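Local coordinates for protein bacterial regulatory proteins, tetR family (Corynebacterium glutamicum, PDB 3AQT) that binds resorcinol in its all-helical ligand domain and, as a TetR-family repressor, probably binds DNA through a helix-turn-helix motif to control transcription, at residues B[116-121]-B[229-234]; B[122-127]-B[212-217]; B[130-135]-B[208-213]. One frame throughout, in Å; residues are numbered along the deposited sequence.

Interaction 1: B[116-121]-B[229-234]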
ATOM      1  N   LEU B 116      19.887  16.419  12.683  1.00 56.55           N
ATOM      2  CA  LEU B 116      20.353  15.353  13.552  1.00 53.03           C
ATOM      3  C   LEU B 116      21.468  14.737  12.713  1.00 52.73           C
ATOM      4  O   LEU B 116      21.407  14.773  11.484  1.00 52.86           O
ATOM      5  CB  LEU B 116      19.239  14.332  13.795  1.00 52.26           C
ATOM      6  CG  LEU B 116      17.971  14.824  14.507  1.00 53.21           C
ATOM      7  CD1 LEU B 116      16.828  13.839  14.277  1.00 52.99           C
ATOM      8  CD2 LEU B 116      18.236  14.999  15.995  1.00 51.21           C
ATOM      9  N   ASP B 117      22.486  14.179  13.352  1.00 51.49           N
ATOM     10  CA  ASP B 117      23.592  13.606  12.596  1.00 50.67           C
ATOM     11  C   ASP B 117      23.319  12.211  12.067  1.00 47.29           C
ATOM     12  O   ASP B 117      23.732  11.874  10.965  1.00 49.21           O
ATOM     13  CB  ASP B 117      24.863  13.573  13.453  1.00 55.86           C
ATOM     14  CG  ASP B 117      25.334  14.959  13.847  1.00 62.58           C
ATOM     15  OD1 ASP B 117      25.563  15.791  12.936  1.00 65.03           O
ATOM     16  OD2 ASP B 117      25.473  15.215  15.064  1.00 64.06           O
ATOM     17  N   ASP B 118      22.627  11.401  12.856  1.00 42.89           N
ATOM     18  CA  ASP B 118      22.330  10.029  12.468  1.00 39.71           C
ATOM     19  C   ASP B 118      21.236   9.942  11.402  1.00 38.31           C
ATOM     20  O   ASP B 118      20.074  10.283  11.653  1.00 37.62           O
ATOM     21  CB  ASP B 118      21.907   9.234  13.699  1.00 40.45           C
ATOM     22  CG  ASP B 118      21.953   7.745  13.476  1.00 42.80           C
ATOM     23  OD1 ASP B 118      21.952   7.305  12.306  1.00 44.33           O
ATOM     24  OD2 ASP B 118      21.979   7.009  14.482  1.00 47.69           O
ATOM     25  N   PRO B 119      21.594   9.482  10.198  1.00 35.66           N
ATOM     26  CA  PRO B 119      20.621   9.359   9.112  1.00 35.80           C
ATOM     27  C   PRO B 119      19.457   8.466   9.537  1.00 35.68           C
ATOM     28  O   PRO B 119      18.315   8.663   9.119  1.00 36.95           O
ATOM     29  CB  PRO B 119      21.445   8.742   7.974  1.00 34.88           C
ATOM     30  CG  PRO B 119      22.833   9.222   8.259  1.00 35.22           C
ATOM     31  CD  PRO B 119      22.931   9.059   9.758  1.00 34.58           C
ATOM     32  N   ALA B 120      19.752   7.486  10.378  1.00 33.76           N
ATOM     33  CA  ALA B 120      18.729   6.568  10.849  1.00 34.92           C
ATOM     34  C   ALA B 120      17.701   7.294  11.700  1.00 33.98           C
ATOM     35  O   ALA B 120      16.530   6.929  11.697  1.00 34.07           O
ATOM     36  CB  ALA B 120      19.362   5.433  11.653  1.00 35.39           C
ATOM     37  N   GLU B 121      18.137   8.325  12.422  1.00 35.29           N
ATOM     38  CA  GLU B 121      17.221   9.070  13.281  1.00 35.42           C
ATOM     39  C   GLU B 121      16.383  10.039  12.458  1.00 35.50           C
ATOM     40  O   GLU B 121      15.226  10.309  12.782  1.00 35.74           O
ATOM     41  CB  GLU B 121      17.989   9.840  14.356  1.00 35.98           C
ATOM     42  CG  GLU B 121      17.216   9.982  15.659  1.00 39.39           C
ATOM     43  CD  GLU B 121      17.951  10.821  16.701  1.00 43.31           C
ATOM     44  OE1 GLU B 121      19.195  10.696  16.810  1.00 45.37           O
ATOM     45  OE2 GLU B 121      17.283  11.594  17.424  1.00 42.86           O
ATOM     46  N   ARG B 229      14.905  -0.486  17.345  1.00 42.75           N
ATOM     47  CA  ARG B 229      13.938  -0.123  18.370  1.00 44.39           C
ATOM     48  C   ARG B 229      14.445   1.066  19.190  1.00 44.66           C
ATOM     49  O   ARG B 229      13.721   2.035  19.428  1.00 43.62           O
ATOM     50  CB  ARG B 229      13.681  -1.336  19.272  1.00 47.31           C
ATOM     51  CG  ARG B 229      12.733  -1.091  20.431  1.00 51.58           C
ATOM     52  CD  ARG B 229      11.352  -0.680  19.951  1.00 57.79           C
ATOM     53  NE  ARG B 229      10.570  -0.072  21.025  1.00 63.12           N
ATOM     54  CZ  ARG B 229       9.320   0.360  20.886  1.00 66.08           C
ATOM     55  NH1 ARG B 229       8.706   0.248  19.714  1.00 69.00           N
ATOM     56  NH2 ARG B 229       8.684   0.909  21.914  1.00 66.43           N
ATOM     57  N   GLU B 230      15.699   0.991  19.617  1.00 45.57           N
ATOM     58  CA  GLU B 230      16.295   2.060  20.408  1.00 45.35           C
ATOM     59  C   GLU B 230      16.282   3.388  19.663  1.00 44.01           C
ATOM     60  O   GLU B 230      15.932   4.427  20.227  1.00 43.17           O
ATOM     61  CB  GLU B 230      17.736   1.697  20.783  1.00 46.31           C
ATOM     62  CG  GLU B 230      18.551   2.860  21.325  1.00 49.32           C
ATOM     63  CD  GLU B 230      19.535   3.430  20.313  1.00 50.46           C
ATOM     64  OE1 GLU B 230      20.280   2.636  19.693  1.00 51.26           O
ATOM     65  OE2 GLU B 230      19.572   4.671  20.148  1.00 49.90           O
ATOM     66  N   ILE B 231      16.676   3.357  18.397  1.00 41.82           N
ATOM     67  CA  ILE B 231      16.706   4.574  17.606  1.00 42.27           C
ATOM     68  C   ILE B 231      15.308   5.167  17.440  1.00 42.48           C
ATOM     69  O   ILE B 231      15.137   6.380  17.474  1.00 43.18           O
ATOM     70  CB  ILE B 231      17.307   4.315  16.223  1.00 43.06           C
ATOM     71  CG1 ILE B 231      18.743   3.819  16.377  1.00 43.76           C
ATOM     72  CG2 ILE B 231      17.262   5.591  15.397  1.00 42.52           C
ATOM     73  CD1 ILE B 231      19.897   4.808  16.178  1.00 47.18           C
ATOM     74  N   ALA B 232      14.309   4.311  17.275  1.00 41.97           N
ATOM     75  CA  ALA B 232      12.946   4.778  17.098  1.00 41.27           C
ATOM     76  C   ALA B 232      12.325   5.259  18.396  1.00 41.33           C
ATOM     77  O   ALA B 232      11.199   5.764  18.396  1.00 42.49           O
ATOM     78  CB  ALA B 232      12.096   3.676  16.502  1.00 43.08           C
ATOM     79  N   SER B 233      13.048   5.106  19.502  1.00 40.90           N
ATOM     80  CA  SER B 233      12.537   5.529  20.803  1.00 41.34           C
ATOM     81  C   SER B 233      13.180   6.814  21.327  1.00 40.29           C
ATOM     82  O   SER B 233      12.858   7.268  22.420  1.00 39.02           O
ATOM     83  CB  SER B 233      12.740   4.417  21.831  1.00 43.90           C
ATOM     84  OG  SER B 233      14.126   4.215  22.082  1.00 48.30           O
ATOM     85  N   ARG B 234      14.092   7.396  20.555  1.00 39.34           N
ATOM     86  CA  ARG B 234      14.754   8.631  20.961  1.00 38.46           C
ATOM     87  C   ARG B 234      13.762   9.781  21.052  1.00 39.92           C
ATOM     88  O   ARG B 234      12.756   9.794  20.354  1.00 39.61           O
ATOM     89  CB  ARG B 234      15.852   8.980  19.966  1.00 35.79           C
ATOM     90  CG  ARG B 234      16.954   7.960  19.932  1.00 32.39           C
ATOM     91  CD  ARG B 234      17.996   8.306  18.902  1.00 28.79           C
ATOM     92  NE  ARG B 234      19.061   7.318  18.928  1.00 29.43           N
ATOM     93  CZ  ARG B 234      20.094   7.305  18.101  1.00 32.45           C
ATOM     94  NH1 ARG B 234      20.208   8.238  17.165  1.00 33.83           N
ATOM     95  NH2 ARG B 234      21.015   6.354  18.211  1.00 29.42           N
TER
HETATM   96  O   HOH W   1      23.419   6.898  16.842  1.00 60.32           O
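Arg234 reaches from the turn after helix 225-231 to two acids at the start of helix 119-134, Glu121 and Asp118. Its chain is extended from CG to NE and passes obliquely across the Glu121 side chain, with Arg234 CD 3.3 Å from Glu121 CD. The salt bridge to Glu121 is the short one: Arg234 NH1 is 2.7 Å from Glu121 OE1. The oxygen sits near the guanidinium plane but is itself approached from above its own carboxylate, the two planes standing 87° apart. Asp118 OD2 takes a weaker, longer bond from the same Arg234 NH1, at 3.4 Å. A second grip comes from Arg234's own side of the contact, where Arg234 NE meets Glu230 OE2 at 3.0 Å, in the guanidinium plane. With acids at separate points of its edge, the group is held against rotation, and the four residues form a salt-bridge network.

The tightly packed, apolar part centres on Ile231. Its CG2 branch, anti to the backbone N, rests 4.1 Å from Glu121 CA and 4.3 Å from Ala120 CB, where Ile231 and Ala120 are both buried. The charged side faces water instead: one water bonds to Asp118 OD2, and Glu230 is exposed. Asp118 also N-caps helix 119-134, its OD1 accepting from Ala120 N at 2.9 Å, while OD2 has its strongest partner in Arg174.

In the C-terminal ligand domain, the contact ties the start of helix 119-134 to the end of helix 225-231; Ala120 and Ile231 also touch the loop at Arg174, and Ile231 leans on Leu218 of helix 209-220.

Interaction 2: B[122-127]-B[212-217]. With RCO (resorcinol), chain D.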
ATOM      1  N   VAL B 122      16.977  10.563  11.392  1.00 33.51           N
ATOM      2  CA  VAL B 122      16.279  11.486  10.519  1.00 33.86           C
ATOM      3  C   VAL B 122      15.109  10.746   9.880  1.00 34.64           C
ATOM      4  O   VAL B 122      13.973  11.221   9.888  1.00 33.47           O
ATOM      5  CB  VAL B 122      17.217  12.012   9.398  1.00 34.46           C
ATOM      6  CG1 VAL B 122      16.431  12.853   8.406  1.00 31.97           C
ATOM      7  CG2 VAL B 122      18.340  12.837  10.004  1.00 33.77           C
ATOM      8  N   PHE B 123      15.407   9.572   9.334  1.00 33.91           N
ATOM      9  CA  PHE B 123      14.416   8.737   8.666  1.00 34.12           C
ATOM     10  C   PHE B 123      13.341   8.265   9.628  1.00 33.93           C
ATOM     11  O   PHE B 123      12.146   8.371   9.342  1.00 35.06           O
ATOM     12  CB  PHE B 123      15.120   7.538   8.037  1.00 35.01           C
ATOM     13  CG  PHE B 123      14.226   6.671   7.204  1.00 36.68           C
ATOM     14  CD1 PHE B 123      13.443   7.218   6.194  1.00 35.52           C
ATOM     15  CD2 PHE B 123      14.207   5.290   7.398  1.00 36.58           C
ATOM     16  CE1 PHE B 123      12.656   6.406   5.388  1.00 35.16           C
ATOM     17  CE2 PHE B 123      13.423   4.470   6.596  1.00 36.46           C
ATOM     18  CZ  PHE B 123      12.646   5.031   5.587  1.00 36.78           C
ATOM     19  N   ALA B 124      13.772   7.749  10.774  1.00 33.00           N
ATOM     20  CA  ALA B 124      12.850   7.262  11.786  1.00 32.30           C
ATOM     21  C   ALA B 124      11.974   8.383  12.328  1.00 31.93           C
ATOM     22  O   ALA B 124      10.761   8.229  12.459  1.00 33.82           O
ATOM     23  CB  ALA B 124      13.625   6.620  12.921  1.00 31.57           C
ATOM     24  N   GLY B 125      12.598   9.511  12.647  1.00 31.41           N
ATOM     25  CA  GLY B 125      11.859  10.636  13.184  1.00 29.67           C
ATOM     26  C   GLY B 125      10.834  11.166  12.205  1.00 29.55           C
ATOM     27  O   GLY B 125       9.719  11.536  12.592  1.00 28.85           O
ATOM     28  N   SER B 126      11.213  11.220  10.935  1.00 27.79           N
ATOM     29  CA  SER B 126      10.311  11.698   9.908  1.00 30.89           C
ATOM     30  C   SER B 126       9.077  10.803   9.876  1.00 32.06           C
ATOM     31  O   SER B 126       7.939  11.289   9.897  1.00 31.24           O
ATOM     32  CB  SER B 126      10.995  11.679   8.538  1.00 30.70           C
ATOM     33  OG  SER B 126      12.136  12.520   8.512  1.00 34.36           O
ATOM     34  N   LEU B 127       9.309   9.493   9.834  1.00 32.07           N
ATOM     35  CA  LEU B 127       8.213   8.541   9.791  1.00 31.26           C
ATOM     36  C   LEU B 127       7.328   8.634  11.025  1.00 31.70           C
ATOM     37  O   LEU B 127       6.101   8.578  10.918  1.00 32.68           O
ATOM     38  CB  LEU B 127       8.757   7.122   9.619  1.00 30.27           C
ATOM     39  CG  LEU B 127       9.474   6.918   8.276  1.00 31.53           C
ATOM     40  CD1 LEU B 127      10.067   5.514   8.196  1.00 31.28           C
ATOM     41  CD2 LEU B 127       8.483   7.157   7.136  1.00 30.83           C
ATOM     42  N   ILE B 212       7.157   1.683  16.872  1.00 39.77           N
ATOM     43  CA  ILE B 212       7.171   0.329  16.351  1.00 40.05           C
ATOM     44  C   ILE B 212       7.228   0.331  14.834  1.00 37.97           C
ATOM     45  O   ILE B 212       7.951  -0.460  14.235  1.00 38.31           O
ATOM     46  CB  ILE B 212       5.932  -0.445  16.823  1.00 42.51           C
ATOM     47  CG1 ILE B 212       5.928  -0.513  18.352  1.00 44.46           C
ATOM     48  CG2 ILE B 212       5.941  -1.849  16.244  1.00 41.31           C
ATOM     49  CD1 ILE B 212       4.595  -0.922  18.975  1.00 47.18           C
ATOM     50  N   PHE B 213       6.476   1.224  14.203  1.00 37.06           N
ATOM     51  CA  PHE B 213       6.500   1.289  12.753  1.00 35.73           C
ATOM     52  C   PHE B 213       7.865   1.751  12.248  1.00 34.28           C
ATOM     53  O   PHE B 213       8.422   1.171  11.317  1.00 34.38           O
ATOM     54  CB  PHE B 213       5.421   2.233  12.216  1.00 34.62           C
ATOM     55  CG  PHE B 213       5.516   2.446  10.730  1.00 33.53           C
ATOM     56  CD1 PHE B 213       5.256   1.403   9.850  1.00 35.10           C
ATOM     57  CD2 PHE B 213       5.956   3.659  10.216  1.00 33.25           C
ATOM     58  CE1 PHE B 213       5.442   1.565   8.480  1.00 34.64           C
ATOM     59  CE2 PHE B 213       6.146   3.831   8.850  1.00 34.57           C
ATOM     60  CZ  PHE B 213       5.889   2.781   7.979  1.00 34.52           C
ATOM     61  N   ALA B 214       8.403   2.800  12.860  1.00 33.50           N
ATOM     62  CA  ALA B 214       9.700   3.324  12.443  1.00 32.75           C
ATOM     63  C   ALA B 214      10.788   2.268  12.580  1.00 32.66           C
ATOM     64  O   ALA B 214      11.669   2.151  11.719  1.00 32.30           O
ATOM     65  CB  ALA B 214      10.057   4.564  13.259  1.00 32.90           C
ATOM     66  N   ALA B 215      10.732   1.491  13.659  1.00 32.90           N
ATOM     67  CA  ALA B 215      11.734   0.449  13.871  1.00 33.21           C
ATOM     68  C   ALA B 215      11.720  -0.557  12.726  1.00 34.61           C
ATOM     69  O   ALA B 215      12.770  -0.942  12.210  1.00 34.03           O
ATOM     70  CB  ALA B 215      11.482  -0.261  15.191  1.00 33.66           C
ATOM     71  N   ALA B 216      10.523  -0.979  12.328  1.00 35.10           N
ATOM     72  CA  ALA B 216      10.386  -1.940  11.237  1.00 35.97           C
ATOM     73  C   ALA B 216      10.965  -1.385   9.942  1.00 36.21           C
ATOM     74  O   ALA B 216      11.586  -2.123   9.170  1.00 36.14           O
ATOM     75  CB  ALA B 216       8.922  -2.316  11.037  1.00 35.76           C
HETATM   76  N   MSE B 217      10.772  -0.091   9.699  1.00 35.90           N
HETATM   77  CA  MSE B 217      11.307   0.507   8.482  1.00 37.62           C
HETATM   78  C   MSE B 217      12.824   0.592   8.575  1.00 38.04           C
HETATM   79  O   MSE B 217      13.523   0.444   7.562  1.00 38.06           O
HETATM   80  CB  MSE B 217      10.698   1.893   8.231  1.00 41.05           C
HETATM   81  CG  MSE B 217       9.210   1.878   7.859  1.00 47.84           C
HETATM   82 SE   MSE B 217       8.730   0.632   6.418  1.00 58.45          SE
HETATM   83  CE  MSE B 217       9.984   1.224   5.088  1.00 55.84           C
TER
HETATM   84  C1  RCO D 230      10.025  12.533   4.681  1.00 36.64           C
HETATM   85  C2  RCO D 230      11.374  12.150   4.960  1.00 36.01           C
HETATM   86  C3  RCO D 230      11.673  10.802   5.302  1.00 36.04           C
HETATM   87  C4  RCO D 230      10.633   9.857   5.357  1.00 37.06           C
HETATM   88  C5  RCO D 230       9.309  10.233   5.082  1.00 36.48           C
HETATM   89  C6  RCO D 230       9.002  11.577   4.741  1.00 36.69           C
HETATM   90  O1  RCO D 230       9.741  13.855   4.349  1.00 40.05           O
HETATM   91  O3  RCO D 230      12.975  10.399   5.583  1.00 36.67           O
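Leu127 and Met217, a selenomethionine in this model, make the closest apolar touch between the two helices: Leu127 CD1 lies 3.7 Å from Met217 CB, the side chains crossing at about a right angle. The same Met217 CB is 4.1 Å from Phe123 CE2, so one methylene is shared by a leucine methyl and a ring. Phe123 gets there with CG anti to the backbone N (chi1 -174°), and Leu127 CD1 also covers part of one face of its ring. One turn earlier on helix 209-220, Phe213 CE2 meets Leu127 CB. Where the backbones come nearest, two alanines meet, Ala124 CB 4.1 Å from Ala214 CB; the short segments run antiparallel at 142° with axes 8.9 Å apart.

Between the two segments there is no polar bond; within helix 119-134, Ser126 OG donates to Val122 O at 2.6 Å. That carbonyl also accepts from Ser126 N on the opposite face of its plane, which fixes the hydroxyl against its own helix.

The third kind of contact is with resorcinol. Phe123 CD1 is 3.3 Å from resorcinol O3, which lies in the plane of the ring at its edge. Ser126 CB packs 3.4 Å from resorcinol C3, and Leu127 CD2 is 3.8 Å from resorcinol C5. Leu127 thus forks, one methyl to the ligand and the other to Met217, while Asp165 hydrogen-bonds the ligand.

Helix 159-171 adjoins the pocket side through Asp165 and Leu166, helix 180-199 packs on Phe123, Phe213 and Met217, and Phe213 also touches Cys186 of the second subunit.

Interaction 3: B[130-135]-B[208-213]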
ATOM      1  N   LEU B 130       4.898  11.438  10.657  1.00 35.82           N
ATOM      2  CA  LEU B 130       3.808  11.151   9.731  1.00 35.40           C
ATOM      3  C   LEU B 130       2.746  10.318  10.440  1.00 36.09           C
ATOM      4  O   LEU B 130       1.559  10.622  10.360  1.00 35.80           O
ATOM      5  CB  LEU B 130       4.328  10.426   8.475  1.00 32.59           C
ATOM      6  CG  LEU B 130       5.245  11.266   7.560  1.00 32.10           C
ATOM      7  CD1 LEU B 130       5.683  10.473   6.352  1.00 29.09           C
ATOM      8  CD2 LEU B 130       4.502  12.512   7.112  1.00 32.48           C
ATOM      9  N   VAL B 131       3.166   9.288  11.165  1.00 37.25           N
ATOM     10  CA  VAL B 131       2.205   8.455  11.870  1.00 38.00           C
ATOM     11  C   VAL B 131       1.409   9.256  12.897  1.00 40.83           C
ATOM     12  O   VAL B 131       0.182   9.170  12.929  1.00 41.23           O
ATOM     13  CB  VAL B 131       2.891   7.266  12.572  1.00 35.68           C
ATOM     14  CG1 VAL B 131       1.904   6.547  13.466  1.00 32.14           C
ATOM     15  CG2 VAL B 131       3.431   6.299  11.529  1.00 34.26           C
ATOM     16  N   ARG B 132       2.094  10.040  13.727  1.00 43.27           N
ATOM     17  CA  ARG B 132       1.406  10.843  14.742  1.00 46.01           C
ATOM     18  C   ARG B 132       0.445  11.844  14.107  1.00 46.91           C
ATOM     19  O   ARG B 132      -0.650  12.071  14.613  1.00 47.63           O
ATOM     20  CB  ARG B 132       2.418  11.574  15.633  1.00 44.74           C
ATOM     21  CG  ARG B 132       3.510  10.653  16.134  1.00 49.20           C
ATOM     22  CD  ARG B 132       3.790  10.755  17.623  1.00 51.74           C
ATOM     23  NE  ARG B 132       4.701  11.839  17.972  1.00 53.31           N
ATOM     24  CZ  ARG B 132       5.494  11.817  19.040  1.00 55.58           C
ATOM     25  NH1 ARG B 132       5.488  10.766  19.852  1.00 55.67           N
ATOM     26  NH2 ARG B 132       6.293  12.842  19.302  1.00 55.89           N
ATOM     27  N   HIS B 133       0.842  12.434  12.990  1.00 48.45           N
ATOM     28  CA  HIS B 133      -0.025  13.390  12.328  1.00 51.00           C
ATOM     29  C   HIS B 133      -1.276  12.691  11.805  1.00 52.39           C
ATOM     30  O   HIS B 133      -2.354  13.280  11.752  1.00 53.27           O
ATOM     31  CB  HIS B 133       0.703  14.051  11.166  1.00 52.61           C
ATOM     32  CG  HIS B 133       0.521  15.532  11.116  1.00 55.71           C
ATOM     33  ND1 HIS B 133       1.395  16.407  11.724  1.00 58.00           N
ATOM     34  CD2 HIS B 133      -0.451  16.293  10.561  1.00 57.05           C
ATOM     35  CE1 HIS B 133       0.969  17.645  11.542  1.00 59.69           C
ATOM     36  NE2 HIS B 133      -0.149  17.602  10.841  1.00 58.25           N
ATOM     37  N   SER B 134      -1.125  11.430  11.415  1.00 52.52           N
ATOM     38  CA  SER B 134      -2.241  10.664  10.885  1.00 52.69           C
ATOM     39  C   SER B 134      -3.273  10.322  11.940  1.00 54.12           C
ATOM     40  O   SER B 134      -4.463  10.263  11.651  1.00 56.09           O
ATOM     41  CB  SER B 134      -1.737   9.380  10.239  1.00 51.22           C
ATOM     42  OG  SER B 134      -0.997   9.668   9.067  1.00 50.01           O
ATOM     43  N   LEU B 135      -2.824  10.105  13.167  1.00 55.41           N
ATOM     44  CA  LEU B 135      -3.737   9.756  14.243  1.00 57.63           C
ATOM     45  C   LEU B 135      -4.287  10.984  14.948  1.00 59.83           C
ATOM     46  O   LEU B 135      -5.074  10.861  15.886  1.00 61.31           O
ATOM     47  CB  LEU B 135      -3.026   8.865  15.265  1.00 55.81           C
ATOM     48  CG  LEU B 135      -2.248   7.686  14.675  1.00 57.31           C
ATOM     49  CD1 LEU B 135      -1.640   6.867  15.806  1.00 56.82           C
ATOM     50  CD2 LEU B 135      -3.166   6.829  13.807  1.00 56.94           C
ATOM     51  N   ASP B 208       2.999   3.392  21.412  1.00 69.71           N
ATOM     52  CA  ASP B 208       4.124   3.883  20.632  1.00 67.40           C
ATOM     53  C   ASP B 208       4.056   3.327  19.220  1.00 63.61           C
ATOM     54  O   ASP B 208       5.064   2.886  18.671  1.00 63.72           O
ATOM     55  N   LYS B 209       2.863   3.348  18.638  1.00 59.29           N
ATOM     56  CA  LYS B 209       2.665   2.838  17.288  1.00 55.04           C
ATOM     57  C   LYS B 209       3.684   3.404  16.316  1.00 50.63           C
ATOM     58  O   LYS B 209       4.217   2.682  15.482  1.00 49.39           O
ATOM     59  CB  LYS B 209       1.253   3.164  16.792  1.00 57.80           C
ATOM     60  CG  LYS B 209       0.171   2.244  17.335  1.00 59.19           C
ATOM     61  CD  LYS B 209      -1.206   2.703  16.887  1.00 63.61           C
ATOM     62  CE  LYS B 209      -2.259   1.643  17.166  1.00 66.05           C
ATOM     63  NZ  LYS B 209      -2.350   1.295  18.607  1.00 67.57           N
ATOM     64  N   ASP B 210       3.952   4.699  16.430  1.00 46.87           N
ATOM     65  CA  ASP B 210       4.908   5.352  15.553  1.00 44.98           C
ATOM     66  C   ASP B 210       6.307   4.751  15.724  1.00 43.46           C
ATOM     67  O   ASP B 210       7.023   4.518  14.745  1.00 41.95           O
ATOM     68  CB  ASP B 210       4.924   6.858  15.834  1.00 45.69           C
ATOM     69  CG  ASP B 210       5.399   7.188  17.239  1.00 46.11           C
ATOM     70  OD1 ASP B 210       4.973   6.509  18.191  1.00 46.64           O
ATOM     71  OD2 ASP B 210       6.189   8.141  17.397  1.00 46.11           O
ATOM     72  N   GLN B 211       6.688   4.485  16.968  1.00 41.15           N
ATOM     73  CA  GLN B 211       7.997   3.910  17.248  1.00 40.97           C
ATOM     74  C   GLN B 211       8.144   2.533  16.628  1.00 39.82           C
ATOM     75  O   GLN B 211       9.125   2.247  15.939  1.00 39.90           O
ATOM     76  CB  GLN B 211       8.225   3.815  18.754  1.00 41.73           C
ATOM     77  CG  GLN B 211       8.463   5.154  19.435  1.00 43.36           C
ATOM     78  CD  GLN B 211       8.773   5.000  20.913  1.00 43.86           C
ATOM     79  OE1 GLN B 211       9.348   3.997  21.332  1.00 45.66           O
ATOM     80  NE2 GLN B 211       8.412   6.000  21.705  1.00 41.46           N
ATOM     81  N   ILE B 212       7.157   1.683  16.872  1.00 39.77           N
ATOM     82  CA  ILE B 212       7.171   0.329  16.351  1.00 40.05           C
ATOM     83  C   ILE B 212       7.228   0.331  14.834  1.00 37.97           C
ATOM     84  O   ILE B 212       7.951  -0.460  14.235  1.00 38.31           O
ATOM     85  CB  ILE B 212       5.932  -0.445  16.823  1.00 42.51           C
ATOM     86  CG1 ILE B 212       5.928  -0.513  18.352  1.00 44.46           C
ATOM     87  CG2 ILE B 212       5.941  -1.849  16.244  1.00 41.31           C
ATOM     88  CD1 ILE B 212       4.595  -0.922  18.975  1.00 47.18           C
ATOM     89  N   PHE B 213       6.476   1.224  14.203  1.00 37.06           N
ATOM     90  CA  PHE B 213       6.500   1.289  12.753  1.00 35.73           C
ATOM     91  C   PHE B 213       7.865   1.751  12.248  1.00 34.28           C
ATOM     92  O   PHE B 213       8.422   1.171  11.317  1.00 34.38           O
ATOM     93  CB  PHE B 213       5.421   2.233  12.216  1.00 34.62           C
ATOM     94  CG  PHE B 213       5.516   2.446  10.730  1.00 33.53           C
ATOM     95  CD1 PHE B 213       5.256   1.403   9.850  1.00 35.10           C
ATOM     96  CD2 PHE B 213       5.956   3.659  10.216  1.00 33.25           C
ATOM     97  CE1 PHE B 213       5.442   1.565   8.480  1.00 34.64           C
ATOM     98  CE2 PHE B 213       6.146   3.831   8.850  1.00 34.57           C
ATOM     99  CZ  PHE B 213       5.889   2.781   7.979  1.00 34.52           C
TER
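Val131 packs against helix 209-220 with both of its methyls. CG1, anti to the backbone N (chi1 171°), sits 3.8 Å from Asp210 CA and almost as near to Asp210 CB, while CG2 reaches one turn further along helix 209-220, 3.9 Å from Phe213 CD2. Farther toward the solvent, Leu135 CD1 brushes the aliphatic chain of Lys209, 4.3 Å from Lys209 CD. The Lys209 side chain then leads away, leaving its methylenes to do the touching.

This is antiparallel helix packing inside the C-terminal ligand domain of a TetR-type regulator: the short segments meet at 145°, their axes 9.4 Å apart, with Val131 level with Asp210. Next to it, Leu130 belongs to the resorcinol pocket and touches Leu158 and Trp140.

The charged pair is of a different kind. Arg132 bends at chi2 and chi3, bringing CD to 3.6 Å from Asp210 OD2. Arg132 NH1 is 3.7 Å from the same oxygen, a long ion pair in which the oxygen stands well out of the guanidinium plane and no N-H is aimed at it. The attraction is therefore one of charge alone. Asp210 OD2 has a stronger partner in Arg128, one turn earlier on helix 119-134, so two arginines lie near this buried carboxylate, which would be expected to favour its ionised form.

Among hydrogen bonds, Ser134 OG gives one to Leu130 O at 3.0 Å, from above the carbonyl plane, and the backbone Ser134 N reaches that oxygen from the other face.

Helix 119-134 runs through all three contacts. Its start meets the end of helix 225-231 in interaction 1, and its later turns meet helix 209-220 in interactions 2 and 3, whose centres are 9 Å apart and which share Phe213. Interaction 1 is centred about 8 Å from interaction 2 and 15 Å from interaction 3; Ala232 CB, 3.9 Å from Ala214 CB, packs interactions 1 and 2 together. Resorcinol lies closest to interaction 2, which supplies Phe123, Ser126 and Leu127 to its pocket; interaction 3 adds Leu130. In interaction 1 the Ala120 side chain remains about 10 Å from the ligand.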